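Local coordinates for pectate lyase/Amb allergen (Acidovorax citrulli, PDB 4HWV), which probably cleaves pectate in plant cell walls by calcium-dependent elimination, as a secreted member of polysaccharide lyase family 1, at residues Gly328-Asn333 with Ala472-Arg477; Asn351-Thr356 with Glu380-Ser385; Ser111-Ala116 with Ser141-Asp146; Gly132-Ala137 with Trp212-Ser217. All blocks are in the same frame, centred on the assembly; numbering follows the deposited sequence.

Contact 1 of 4, residues Gly328-Asn333 with Ala472-Arg477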
loop_
_atom_site.group_PDB
_atom_site.type_symbol
_atom_site.label_atom_id
_atom_site.label_comp_id
_atom_site.label_asym_id
_atom_site.label_seq_id
_atom_site.Cartn_x
_atom_site.Cartn_y
_atom_site.Cartn_z
ATOM N N GLY A 328 17.276 -12.369 -15.182
ATOM C CA GLY A 328 16.060 -11.886 -15.807
ATOM C C GLY A 328 15.113 -11.192 -14.856
ATOM O O GLY A 328 13.947 -10.979 -15.178
ATOM N N ASN A 329 15.595 -10.828 -13.668
ATOM C CA ASN A 329 14.716 -10.206 -12.688
ATOM C C ASN A 329 14.702 -8.695 -12.811
ATOM O O ASN A 329 15.684 -8.082 -13.258
ATOM C CB ASN A 329 15.141 -10.582 -11.261
ATOM C CG ASN A 329 15.174 -12.089 -11.038
ATOM O OD1 ASN A 329 14.135 -12.743 -10.995
ATOM N ND2 ASN A 329 16.375 -12.643 -10.895
ATOM N N HIS A 330 13.579 -8.109 -12.400
ATOM C CA HIS A 330 13.449 -6.672 -12.222
ATOM C C HIS A 330 13.578 -6.412 -10.721
ATOM O O HIS A 330 12.747 -6.868 -9.939
ATOM C CB HIS A 330 12.086 -6.224 -12.741
ATOM C CG HIS A 330 11.934 -4.739 -12.890
ATOM N ND1 HIS A 330 10.739 -4.176 -13.281
ATOM C CD2 HIS A 330 12.816 -3.714 -12.761
ATOM C CE1 HIS A 330 10.879 -2.863 -13.358
ATOM N NE2 HIS A 330 12.127 -2.556 -13.043
ATOM N N PHE A 331 14.651 -5.712 -10.333
ATOM C CA PHE A 331 14.916 -5.347 -8.943
ATOM C C PHE A 331 14.575 -3.860 -8.825
ATOM O O PHE A 331 15.421 -3.003 -9.099
ATOM C CB PHE A 331 16.399 -5.544 -8.614
ATOM C CG PHE A 331 16.896 -6.980 -8.692
ATOM C CD1 PHE A 331 16.223 -8.043 -8.068
ATOM C CD2 PHE A 331 18.084 -7.248 -9.344
ATOM C CE1 PHE A 331 16.743 -9.335 -8.126
ATOM C CE2 PHE A 331 18.619 -8.539 -9.399
ATOM C CZ PHE A 331 17.962 -9.577 -8.772
ATOM N N GLN A 332 13.337 -3.551 -8.445
ATOM C CA GLN A 332 12.823 -2.182 -8.513
ATOM C C GLN A 332 12.518 -1.631 -7.130
ATOM O O GLN A 332 11.848 -2.287 -6.338
ATOM C CB GLN A 332 11.556 -2.159 -9.377
ATOM C CG GLN A 332 10.951 -0.774 -9.541
ATOM C CD GLN A 332 9.721 -0.765 -10.419
ATOM O OE1 GLN A 332 9.045 -1.773 -10.578
ATOM N NE2 GLN A 332 9.405 0.395 -10.971
ATOM N N ASN A 333 13.001 -0.431 -6.833
ATOM C CA ASN A 333 12.713 0.179 -5.535
ATOM C C ASN A 333 13.076 -0.741 -4.379
ATOM O O ASN A 333 12.307 -0.885 -3.420
ATOM C CB ASN A 333 11.243 0.597 -5.420
ATOM C CG ASN A 333 10.833 1.562 -6.485
ATOM O OD1 ASN A 333 11.670 2.186 -7.145
ATOM N ND2 ASN A 333 9.534 1.689 -6.676
ATOM N N ALA A 472 13.893 -2.500 -21.038
ATOM C CA ALA A 472 12.561 -2.531 -21.637
ATOM C C ALA A 472 12.026 -3.959 -21.714
ATOM O O ALA A 472 10.846 -4.187 -21.423
ATOM C CB ALA A 472 12.567 -1.893 -23.021
ATOM N N ARG A 473 12.882 -4.914 -22.102
ATOM C CA ARG A 473 12.468 -6.315 -22.212
ATOM C C ARG A 473 11.970 -6.816 -20.859
ATOM O O ARG A 473 10.877 -7.362 -20.744
ATOM C CB ARG A 473 13.634 -7.207 -22.670
ATOM C CG ARG A 473 14.057 -7.100 -24.136
ATOM C CD ARG A 473 15.285 -7.998 -24.400
ATOM N NE ARG A 473 15.755 -7.961 -25.786
ATOM C CZ ARG A 473 16.812 -8.634 -26.236
ATOM N NH1 ARG A 473 17.525 -9.403 -25.421
ATOM N N ILE A 474 12.794 -6.633 -19.829
ATOM C CA ILE A 474 12.470 -7.121 -18.492
ATOM C C ILE A 474 11.225 -6.435 -17.923
ATOM O O ILE A 474 10.351 -7.104 -17.370
ATOM C CB ILE A 474 13.676 -7.003 -17.550
ATOM C CG1 ILE A 474 14.712 -8.083 -17.926
ATOM C CG2 ILE A 474 13.250 -7.123 -16.086
ATOM C CD1 ILE A 474 15.981 -8.071 -17.096
ATOM N N THR A 475 11.122 -5.116 -18.087
ATOM C CA THR A 475 9.926 -4.416 -17.628
ATOM C C THR A 475 8.649 -5.010 -18.245
ATOM O O THR A 475 7.632 -5.165 -17.559
ATOM C CB THR A 475 10.033 -2.910 -17.927
ATOM O OG1 THR A 475 11.170 -2.380 -17.218
ATOM C CG2 THR A 475 8.759 -2.182 -17.515
ATOM N N ALA A 476 8.710 -5.347 -19.530
ATOM C CA ALA A 476 7.573 -5.900 -20.224
ATOM C C ALA A 476 7.245 -7.349 -19.866
ATOM O O ALA A 476 6.081 -7.726 -19.902
ATOM C CB ALA A 476 7.747 -5.762 -21.732
ATOM N N ARG A 477 8.256 -8.164 -19.550
ATOM C CA ARG A 477 8.073 -9.619 -19.535
ATOM C C ARG A 477 8.161 -10.283 -18.159
ATOM O O ARG A 477 7.747 -11.439 -18.011
ATOM C CB ARG A 477 9.097 -10.272 -20.473
ATOM C CG ARG A 477 10.466 -10.450 -19.845
ATOM C CD ARG A 477 11.582 -10.552 -20.861
ATOM N NE ARG A 477 12.835 -10.859 -20.171
ATOM C CZ ARG A 477 14.030 -10.951 -20.750
ATOM N NH1 ARG A 477 14.171 -10.735 -22.052
ATOM N NH2 ARG A 477 15.092 -11.255 -20.016
HETATM O O HOH W 1 13.091 -11.867 -17.621
HETATM O O HOH W 2 7.642 -4.299 -14.287
#
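Ile474 and His330 make the central apolar touch between helix 470-477 and strand 330-332, with Ile474 CG2 3.7 Å from His330 CB. The two side chains pass at a slant, and the methyl reaches the imidazole obliquely. The other branch of Ile474 runs along the chain just before the strand: its terminal CD1 lies 3.8 Å from Asn329 O and 3.9 Å from Gly328 C. This branch reaches that far because CG1 is anti to the carbonyl carbon (chi1 -73°) and CD1 then extends fully. Thr475 adds a looser approach, its OG1 3.9 Å from His330 CE1; that hydroxyl is already hydrogen-bonded to Ala471 O, one turn back in the helix.

Polar links run through water. One molecule donates to Gly328 O at 2.7 Å and accepts from Arg477 NE at 2.8 Å, lying at the edge of the guanidinium in its plane. Another lies in the plane of the imidazole, 3.3 Å from His330 ND1, and is bonded only weakly to Thr475 O.

Gln332 CB sits 3.7 Å above one ring face, offset toward the rim. Second-shell partners orient these groups: Glu354 OE1 takes a hydrogen bond from His330 NE2, and Glu465 forms a salt bridge with Arg477 NH2. Helix 470-477, near the C-terminus, thus packs on the outside of the right-handed parallel beta-helix characteristic of polysaccharide lyase family 1.

Contact 2 of 4, residues Asn351-Thr356 with Glu380-Ser385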
loop_
_atom_site.group_PDB
_atom_site.type_symbol
_atom_site.label_atom_id
_atom_site.label_comp_id
_atom_site.label_asym_id
_atom_site.label_seq_id
_atom_site.Cartn_x
_atom_site.Cartn_y
_atom_site.Cartn_z
ATOM N N ASN A 351 19.903 -8.967 -15.050
ATOM C CA ASN A 351 18.869 -8.364 -14.216
ATOM C C ASN A 351 18.812 -6.862 -14.481
ATOM O O ASN A 351 19.793 -6.271 -14.941
ATOM C CB ASN A 351 19.158 -8.616 -12.737
ATOM C CG ASN A 351 19.274 -10.081 -12.427
ATOM O OD1 ASN A 351 18.272 -10.806 -12.402
ATOM N ND2 ASN A 351 20.505 -10.548 -12.238
ATOM N N TYR A 352 17.648 -6.271 -14.228
ATOM C CA TYR A 352 17.456 -4.830 -14.357
ATOM C C TYR A 352 17.172 -4.262 -12.977
ATOM O O TYR A 352 16.136 -4.560 -12.372
ATOM C CB TYR A 352 16.276 -4.537 -15.284
ATOM C CG TYR A 352 15.903 -3.077 -15.401
ATOM C CD1 TYR A 352 16.865 -2.073 -15.343
ATOM C CD2 TYR A 352 14.588 -2.702 -15.614
ATOM C CE1 TYR A 352 16.515 -0.739 -15.465
ATOM C CE2 TYR A 352 14.228 -1.367 -15.735
ATOM C CZ TYR A 352 15.202 -0.395 -15.664
ATOM O OH TYR A 352 14.862 0.932 -15.811
ATOM N N TYR A 353 18.108 -3.454 -12.483
ATOM C CA TYR A 353 17.956 -2.726 -11.232
ATOM C C TYR A 353 17.445 -1.335 -11.550
ATOM O O TYR A 353 18.000 -0.650 -12.412
ATOM C CB TYR A 353 19.308 -2.572 -10.558
ATOM C CG TYR A 353 19.981 -3.842 -10.093
ATOM C CD1 TYR A 353 20.699 -4.663 -10.977
ATOM C CD2 TYR A 353 19.952 -4.198 -8.748
ATOM C CE1 TYR A 353 21.353 -5.805 -10.514
ATOM C CE2 TYR A 353 20.592 -5.332 -8.284
ATOM C CZ TYR A 353 21.301 -6.127 -9.161
ATOM O OH TYR A 353 21.946 -7.251 -8.701
ATOM N N GLU A 354 16.420 -0.904 -10.830
ATOM C CA GLU A 354 15.786 0.373 -11.094
ATOM C C GLU A 354 15.371 1.029 -9.787
ATOM O O GLU A 354 14.532 0.488 -9.053
ATOM C CB GLU A 354 14.564 0.181 -12.001
ATOM C CG GLU A 354 13.854 1.484 -12.360
ATOM C CD GLU A 354 12.602 1.306 -13.214
ATOM O OE1 GLU A 354 12.143 0.158 -13.390
ATOM O OE2 GLU A 354 12.075 2.327 -13.690
ATOM N N ASN A 355 15.948 2.190 -9.492
ATOM C CA ASN A 355 15.636 2.886 -8.246
ATOM C C ASN A 355 16.153 4.315 -8.331
ATOM O O ASN A 355 16.694 4.742 -9.372
ATOM C CB ASN A 355 16.253 2.150 -7.035
ATOM C CG ASN A 355 15.494 2.409 -5.719
ATOM O OD1 ASN A 355 14.671 3.320 -5.638
ATOM N ND2 ASN A 355 15.805 1.631 -4.677
ATOM N N THR A 356 15.985 5.045 -7.235
ATOM C CA THR A 356 16.598 6.349 -7.070
ATOM C C THR A 356 17.305 6.403 -5.728
ATOM O O THR A 356 16.928 5.696 -4.797
ATOM C CB THR A 356 15.560 7.472 -7.156
ATOM O OG1 THR A 356 16.226 8.734 -6.982
ATOM C CG2 THR A 356 14.472 7.321 -6.090
ATOM N N GLU A 380 27.065 -10.607 -14.654
ATOM C CA GLU A 380 27.206 -10.393 -16.096
ATOM C C GLU A 380 26.002 -9.687 -16.701
ATOM O O GLU A 380 24.858 -10.107 -16.490
ATOM C CB GLU A 380 27.409 -11.728 -16.826
ATOM C CG GLU A 380 28.754 -12.378 -16.510
ATOM C CD GLU A 380 28.846 -13.824 -16.932
ATOM O OE1 GLU A 380 27.880 -14.573 -16.699
ATOM O OE2 GLU A 380 29.900 -14.211 -17.474
ATOM N N ASN A 381 26.279 -8.651 -17.493
ATOM C CA ASN A 381 25.253 -7.990 -18.306
ATOM C C ASN A 381 24.005 -7.591 -17.517
ATOM O O ASN A 381 22.869 -7.819 -17.944
ATOM C CB ASN A 381 24.898 -8.822 -19.548
ATOM C CG ASN A 381 26.076 -8.964 -20.504
ATOM O OD1 ASN A 381 27.242 -8.798 -20.125
ATOM N ND2 ASN A 381 25.768 -9.303 -21.747
ATOM N N ASN A 382 24.244 -6.984 -16.364
ATOM C CA ASN A 382 23.169 -6.385 -15.578
ATOM C C ASN A 382 23.067 -4.910 -15.946
ATOM O O ASN A 382 24.092 -4.244 -16.164
ATOM C CB ASN A 382 23.447 -6.523 -14.084
ATOM C CG ASN A 382 23.469 -7.979 -13.637
ATOM O OD1 ASN A 382 22.419 -8.601 -13.499
ATOM N ND2 ASN A 382 24.665 -8.530 -13.421
ATOM N N VAL A 383 21.836 -4.406 -15.994
ATOM C CA VAL A 383 21.579 -2.991 -16.241
ATOM C C VAL A 383 21.062 -2.335 -14.981
ATOM O O VAL A 383 20.186 -2.882 -14.322
ATOM C CB VAL A 383 20.548 -2.808 -17.352
ATOM C CG1 VAL A 383 20.173 -1.326 -17.512
ATOM C CG2 VAL A 383 21.063 -3.388 -18.645
ATOM N N VAL A 384 21.611 -1.164 -14.669
ATOM C CA VAL A 384 21.200 -0.398 -13.509
ATOM C C VAL A 384 20.762 0.998 -13.946
ATOM O O VAL A 384 21.526 1.725 -14.593
ATOM C CB VAL A 384 22.357 -0.285 -12.465
ATOM C CG1 VAL A 384 21.902 0.483 -11.219
ATOM C CG2 VAL A 384 22.902 -1.658 -12.113
ATOM N N SER A 385 19.524 1.344 -13.608
ATOM C CA SER A 385 19.033 2.709 -13.744
ATOM C C SER A 385 18.867 3.258 -12.342
ATOM O O SER A 385 17.976 2.831 -11.612
ATOM C CB SER A 385 17.675 2.728 -14.434
ATOM O OG SER A 385 17.128 4.036 -14.399
HETATM O O HOH W 3 15.727 4.994 -12.150
#
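Asn351 and Asn382 stand side by side at matching places in successive turns of the parallel beta-helix, forming a hydrogen-bonded asparagine pair that leads into paired strands. Their amide planes are 7° apart, nearly coplanar, and the side chains point the same way. Asn382 OD1 accepts two bonds, one from Asn351 N at 3.0 Å and one from Asn351 ND2; the ND2 donor lies in the carbonyl plane, whereas the backbone donor is tilted 30° from it. The remaining amide atoms are also engaged: Asn351 OD1 by Asn329 N, Asn351 ND2 additionally by Phe326 O, and Asn382 ND2 by Leu348 O.

Beyond the asparagines, strands 352-356 and 383-385 run parallel, their axes 12° apart. Four backbone bonds satisfy alternating groups: Val383 N to Asn351 O, Tyr353 N to Val383 O at 2.8 Å, Ser385 N to Tyr353 O, and Asn355 N to Ser385 O. Tyr353 OH is bonded to Gln338 O. A water donates to Asn355 O.

Tyr352 and Tyr353 leave opposite faces of the sheet, yet Val383 O lies in the plane of both rings, at an edge of each. Tyr352 OH continues along its neighbouring strand to meet Ser385 CB at 3.6 Å.

Contact 3 of 4, residues Ser111-Ala116 with Ser141-Asp146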
loop_
_atom_site.group_PDB
_atom_site.type_symbol
_atom_site.label_atom_id
_atom_site.label_comp_id
_atom_site.label_asym_id
_atom_site.label_seq_id
_atom_site.Cartn_x
_atom_site.Cartn_y
_atom_site.Cartn_z
ATOM N N SER A 111 -2.274 -14.776 28.884
ATOM C CA SER A 111 -2.514 -15.857 29.849
ATOM C C SER A 111 -1.441 -15.986 30.926
ATOM O O SER A 111 -1.713 -16.448 32.026
ATOM C CB SER A 111 -2.716 -17.201 29.138
ATOM O OG SER A 111 -1.507 -17.643 28.556
ATOM N N VAL A 112 -0.222 -15.568 30.613
ATOM C CA VAL A 112 0.850 -15.591 31.598
ATOM C C VAL A 112 1.165 -14.171 32.070
ATOM O O VAL A 112 1.217 -13.910 33.268
ATOM C CB VAL A 112 2.127 -16.253 31.044
ATOM C CG1 VAL A 112 3.289 -16.096 32.023
ATOM C CG2 VAL A 112 1.868 -17.716 30.743
ATOM N N HIS A 113 1.337 -13.242 31.131
ATOM C CA HIS A 113 1.847 -11.919 31.477
ATOM C C HIS A 113 0.779 -10.857 31.723
ATOM O O HIS A 113 1.092 -9.751 32.131
ATOM C CB HIS A 113 2.857 -11.461 30.432
ATOM C CG HIS A 113 4.007 -12.399 30.300
ATOM N ND1 HIS A 113 4.961 -12.539 31.288
ATOM C CD2 HIS A 113 4.323 -13.299 29.338
ATOM C CE1 HIS A 113 5.835 -13.458 30.922
ATOM N NE2 HIS A 113 5.464 -13.945 29.748
ATOM N N GLY A 114 -0.480 -11.212 31.512
ATOM C CA GLY A 114 -1.589 -10.382 31.935
ATOM C C GLY A 114 -1.907 -9.179 31.071
ATOM O O GLY A 114 -2.668 -8.315 31.488
ATOM N N TYR A 115 -1.319 -9.083 29.882
ATOM C CA TYR A 115 -1.619 -7.946 29.003
ATOM C C TYR A 115 -3.031 -8.012 28.440
ATOM O O TYR A 115 -3.414 -9.013 27.832
ATOM C CB TYR A 115 -0.581 -7.823 27.879
ATOM C CG TYR A 115 0.680 -7.203 28.444
ATOM C CD1 TYR A 115 0.750 -5.827 28.656
ATOM C CD2 TYR A 115 1.780 -7.992 28.808
ATOM C CE1 TYR A 115 1.864 -5.247 29.198
ATOM C CE2 TYR A 115 2.900 -7.416 29.369
ATOM C CZ TYR A 115 2.938 -6.045 29.561
ATOM O OH TYR A 115 4.054 -5.484 30.119
ATOM N N ALA A 116 -3.791 -6.934 28.641
ATOM C CA ALA A 116 -5.193 -6.878 28.244
ATOM C C ALA A 116 -5.372 -6.299 26.847
ATOM O O ALA A 116 -6.470 -6.347 26.301
ATOM C CB ALA A 116 -5.996 -6.062 29.239
ATOM N N SER A 141 15.160 -8.049 28.035
ATOM C CA SER A 141 14.660 -9.189 28.796
ATOM C C SER A 141 13.574 -8.678 29.728
ATOM O O SER A 141 13.404 -7.478 29.883
ATOM C CB SER A 141 15.783 -9.832 29.607
ATOM O OG SER A 141 16.186 -8.964 30.663
ATOM N N GLY A 142 12.844 -9.584 30.366
ATOM C CA GLY A 142 11.816 -9.179 31.304
ATOM C C GLY A 142 10.421 -9.266 30.710
ATOM O O GLY A 142 10.216 -9.679 29.560
ATOM N N LYS A 143 9.461 -8.811 31.499
ATOM C CA LYS A 143 8.056 -9.053 31.242
ATOM C C LYS A 143 7.542 -8.548 29.878
ATOM O O LYS A 143 6.935 -9.324 29.158
ATOM C CB LYS A 143 7.206 -8.531 32.411
ATOM C CG LYS A 143 5.713 -8.518 32.150
ATOM C CD LYS A 143 4.968 -8.083 33.400
ATOM C CE LYS A 143 3.502 -7.905 33.124
ATOM N NZ LYS A 143 2.806 -7.525 34.384
ATOM N N PRO A 144 7.766 -7.271 29.511
ATOM C CA PRO A 144 7.194 -6.873 28.209
ATOM C C PRO A 144 7.838 -7.631 27.044
ATOM O O PRO A 144 7.139 -7.947 26.084
ATOM C CB PRO A 144 7.483 -5.362 28.137
ATOM C CG PRO A 144 7.722 -4.942 29.561
ATOM C CD PRO A 144 8.345 -6.130 30.248
ATOM N N GLU A 145 9.129 -7.923 27.121
ATOM C CA GLU A 145 9.767 -8.703 26.068
ATOM C C GLU A 145 9.258 -10.140 26.023
ATOM O O GLU A 145 9.006 -10.684 24.952
ATOM C CB GLU A 145 11.300 -8.645 26.196
ATOM C CG GLU A 145 12.037 -9.672 25.329
ATOM C CD GLU A 145 11.869 -9.454 23.814
ATOM O OE1 GLU A 145 11.316 -8.414 23.358
ATOM O OE2 GLU A 145 12.322 -10.354 23.071
ATOM N N ASP A 146 9.093 -10.764 27.185
ATOM C CA ASP A 146 8.553 -12.123 27.216
ATOM C C ASP A 146 7.118 -12.145 26.681
ATOM O O ASP A 146 6.699 -13.100 26.009
ATOM C CB ASP A 146 8.633 -12.690 28.639
ATOM C CG ASP A 146 10.065 -12.949 29.074
ATOM O OD1 ASP A 146 10.916 -13.211 28.202
ATOM O OD2 ASP A 146 10.331 -12.913 30.284
HETATM O O HOH W 4 0.261 -7.404 33.278
#
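His113 lays its imidazole against the first turn of helix 143-159, with NE2 3.6 Å from Asp146 CB. The ring and the Asp146 carboxylate are turned 34° apart, and the methylene, not the acid group, does the touching: NE2 and OD2 are 5.0 Å apart. Lys143 O stands over one face of the imidazole, displaced toward its rim. The opposite face is covered by Val112 CG1, 3.7 Å above the ring centre, which places the histidine between its own preceding residue and the helix.

Lys143 slides past His113 in the reverse direction. With CG anti to the backbone N (chi1 170°) and every later torsion extended, its chain reaches out to the 111-116 loop until CE is 3.2 Å from His113 O. The amine does not close directly on that carbonyl. Instead, a water donates to His113 O at 2.7 Å and accepts from Lys143 NZ at 2.8 Å, serving both groups at once.

Tyr115 crosses the same lysine obliquely, its CE2 3.8 Å from Lys143 CE. Its OH touches Pro144 CG and is hydrogen-bonded to Asp124 OD2, a partner on helix 118-129 that fixes the outer end of the ring.

Gly142 occupies the N-cap position, its carbonyl accepting from Asp146 N. The loop between helices 108-111 and 118-129 covers the start of helix 143-159, near the disulfide Cys108-Cys150: His113 packs on Ala147 and Cys150, Tyr115 also meets Leu121, and Pro144 lies against Tyr125 and Tyr129 of helix 118-129.

Contact 4 of 4, residues Gly132-Ala137 with Trp212-Ser217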
loop_
_atom_site.group_PDB
_atom_site.type_symbol
_atom_site.label_atom_id
_atom_site.label_comp_id
_atom_site.label_asym_id
_atom_site.label_seq_id
_atom_site.Cartn_x
_atom_site.Cartn_y
_atom_site.Cartn_z
ATOM N N GLY A 132 17.015 5.496 26.433
ATOM C CA GLY A 132 17.154 6.291 27.645
ATOM C C GLY A 132 16.840 5.535 28.929
ATOM O O GLY A 132 17.263 5.946 30.003
ATOM N N ALA A 133 16.105 4.433 28.830
ATOM C CA ALA A 133 15.733 3.634 29.989
ATOM C C ALA A 133 16.598 2.384 30.098
ATOM O O ALA A 133 17.035 2.034 31.180
ATOM C CB ALA A 133 14.255 3.232 29.909
ATOM N N TRP A 134 16.839 1.712 28.974
ATOM C CA TRP A 134 17.478 0.396 29.014
ATOM C C TRP A 134 18.961 0.459 28.694
ATOM O O TRP A 134 19.724 -0.419 29.087
ATOM C CB TRP A 134 16.799 -0.525 27.998
ATOM C CG TRP A 134 17.224 -1.956 28.076
ATOM C CD1 TRP A 134 18.153 -2.581 27.292
ATOM C CD2 TRP A 134 16.723 -2.959 28.981
ATOM N NE1 TRP A 134 18.267 -3.909 27.658
ATOM C CE2 TRP A 134 17.406 -4.163 28.695
ATOM C CE3 TRP A 134 15.788 -2.941 30.026
ATOM C CZ2 TRP A 134 17.171 -5.352 29.407
ATOM C CZ3 TRP A 134 15.548 -4.128 30.728
ATOM C CH2 TRP A 134 16.239 -5.315 30.415
ATOM N N GLY A 135 19.367 1.499 27.976
ATOM C CA GLY A 135 20.706 1.565 27.428
ATOM C C GLY A 135 20.919 0.580 26.292
ATOM O O GLY A 135 19.960 -0.003 25.740
ATOM N N ASN A 136 22.186 0.369 25.954
ATOM C CA ASN A 136 22.562 -0.425 24.794
ATOM C C ASN A 136 23.576 -1.514 25.128
ATOM O O ASN A 136 24.175 -2.126 24.230
ATOM C CB ASN A 136 23.101 0.493 23.708
ATOM C CG ASN A 136 22.062 1.480 23.231
ATOM O OD1 ASN A 136 21.957 2.600 23.740
ATOM N ND2 ASN A 136 21.267 1.067 22.256
ATOM N N ALA A 137 23.741 -1.778 26.418
ATOM C CA ALA A 137 24.773 -2.697 26.869
ATOM C C ALA A 137 24.324 -4.140 26.953
ATOM O O ALA A 137 25.150 -5.029 27.154
ATOM C CB ALA A 137 25.338 -2.245 28.213
ATOM N N TRP A 212 12.967 -4.929 19.574
ATOM C CA TRP A 212 14.041 -3.951 19.674
ATOM C C TRP A 212 15.297 -4.644 20.206
ATOM O O TRP A 212 15.266 -5.248 21.279
ATOM C CB TRP A 212 13.649 -2.792 20.590
ATOM C CG TRP A 212 14.765 -1.821 20.840
ATOM C CD1 TRP A 212 15.417 -1.616 22.024
ATOM C CD2 TRP A 212 15.350 -0.899 19.898
ATOM N NE1 TRP A 212 16.383 -0.646 21.873
ATOM C CE2 TRP A 212 16.355 -0.179 20.586
ATOM C CE3 TRP A 212 15.122 -0.614 18.542
ATOM C CZ2 TRP A 212 17.142 0.794 19.961
ATOM C CZ3 TRP A 212 15.898 0.358 17.921
ATOM C CH2 TRP A 212 16.908 1.051 18.637
ATOM N N ASP A 213 16.384 -4.607 19.448
ATOM C CA ASP A 213 17.637 -5.171 19.933
ATOM C C ASP A 213 18.581 -4.005 20.171
ATOM O O ASP A 213 19.153 -3.478 19.217
ATOM C CB ASP A 213 18.256 -6.141 18.926
ATOM C CG ASP A 213 19.572 -6.738 19.421
ATOM O OD1 ASP A 213 20.114 -6.321 20.478
ATOM O OD2 ASP A 213 20.081 -7.647 18.741
ATOM N N PRO A 214 18.761 -3.605 21.446
ATOM C CA PRO A 214 19.631 -2.460 21.766
ATOM C C PRO A 214 21.070 -2.621 21.277
ATOM O O PRO A 214 21.750 -1.619 21.099
ATOM C CB PRO A 214 19.619 -2.415 23.303
ATOM C CG PRO A 214 18.363 -3.154 23.708
ATOM C CD PRO A 214 18.138 -4.202 22.645
ATOM N N THR A 215 21.530 -3.853 21.098
ATOM C CA THR A 215 22.924 -4.126 20.755
ATOM C C THR A 215 23.168 -4.230 19.257
ATOM O O THR A 215 24.315 -4.216 18.815
ATOM C CB THR A 215 23.460 -5.408 21.467
ATOM O OG1 THR A 215 22.856 -6.582 20.906
ATOM C CG2 THR A 215 23.167 -5.358 22.963
ATOM N N ASP A 216 22.108 -4.320 18.461
ATOM C CA ASP A 216 22.276 -4.499 17.012
ATOM C C ASP A 216 22.868 -3.225 16.408
ATOM O O ASP A 216 22.325 -2.146 16.579
ATOM C CB ASP A 216 20.920 -4.814 16.379
ATOM C CG ASP A 216 21.004 -5.119 14.891
ATOM O OD1 ASP A 216 21.956 -4.710 14.202
ATOM O OD2 ASP A 216 20.075 -5.773 14.398
ATOM N N SER A 217 23.995 -3.356 15.718
ATOM C CA SER A 217 24.690 -2.205 15.136
ATOM C C SER A 217 25.114 -1.197 16.210
ATOM O O SER A 217 25.313 -0.013 15.924
ATOM C CB SER A 217 23.855 -1.544 14.035
ATOM O OG SER A 217 23.441 -2.522 13.096
HETATM O O HOH W 5 17.589 0.469 24.242
#
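Trp134 crosses Pro214 obliquely, bringing indole CD1 to 3.6 Å from Pro214 CG. Having CG anti to the backbone N (chi1 -172°) swings the indole toward the proline. Pro214 CB also rests 3.4 Å from Gly135 O.

Asn136 approaches the proline from its carbonyl end. The ND2 to Pro214 O bond is 3.0 Å long and nearly straight, 176° at the hydrogen; the acceptor lies in the asparagine amide plane, while the donor is tilted 16° from the carbonyl plane. Asn136 OD1 is held separately by His263 NE2, so the two ends of the amide have different partners and its rotation is fixed. Thr215 CG2 adds a touch at 3.6 Å from Asn136 O.

Asp213 braces the turn carrying Pro214: its OD1 accepts from Thr215 N in an Asx turn and from Thr215 OG1, within a type I turn from Asp213 to Asp216. A water, in the plane of the Trp212 indole, accepts from NE1 and donates to Gly135 O at 2.8 Å.

The contact joins the end of helix 131-134 to the turn after strand 211-213, which pairs antiparallel with strand 221-223; Trp134 meets Tyr129 edge-to-face, and Trp212 meets Trp258 likewise.

Overall arrangement
Contacts 1 and 2 form one neighbourhood on the beta-helix, their centres about 9 Å apart: strands 330-332 and 345-356 are adjacent, and Phe331 N lies 2.8 Å from Tyr352 O. Contact 2 is nested along the chain inside the loop closed by contact 1. Contact 3 and the 132-137 side of contact 4 belong to the helical region around residues 100-159, which contact 4 joins to the turn after strand 211-213. Their centres are about 19 Å apart, their segments alternate in sequence, and Ser141 O lies 3.6 Å from Trp134 CH2. The two groups are well separated, with about 46 Å between the centres of contacts 1 and 3. All four lie away from the calcium site of Asp227, Asp278 and Asp282.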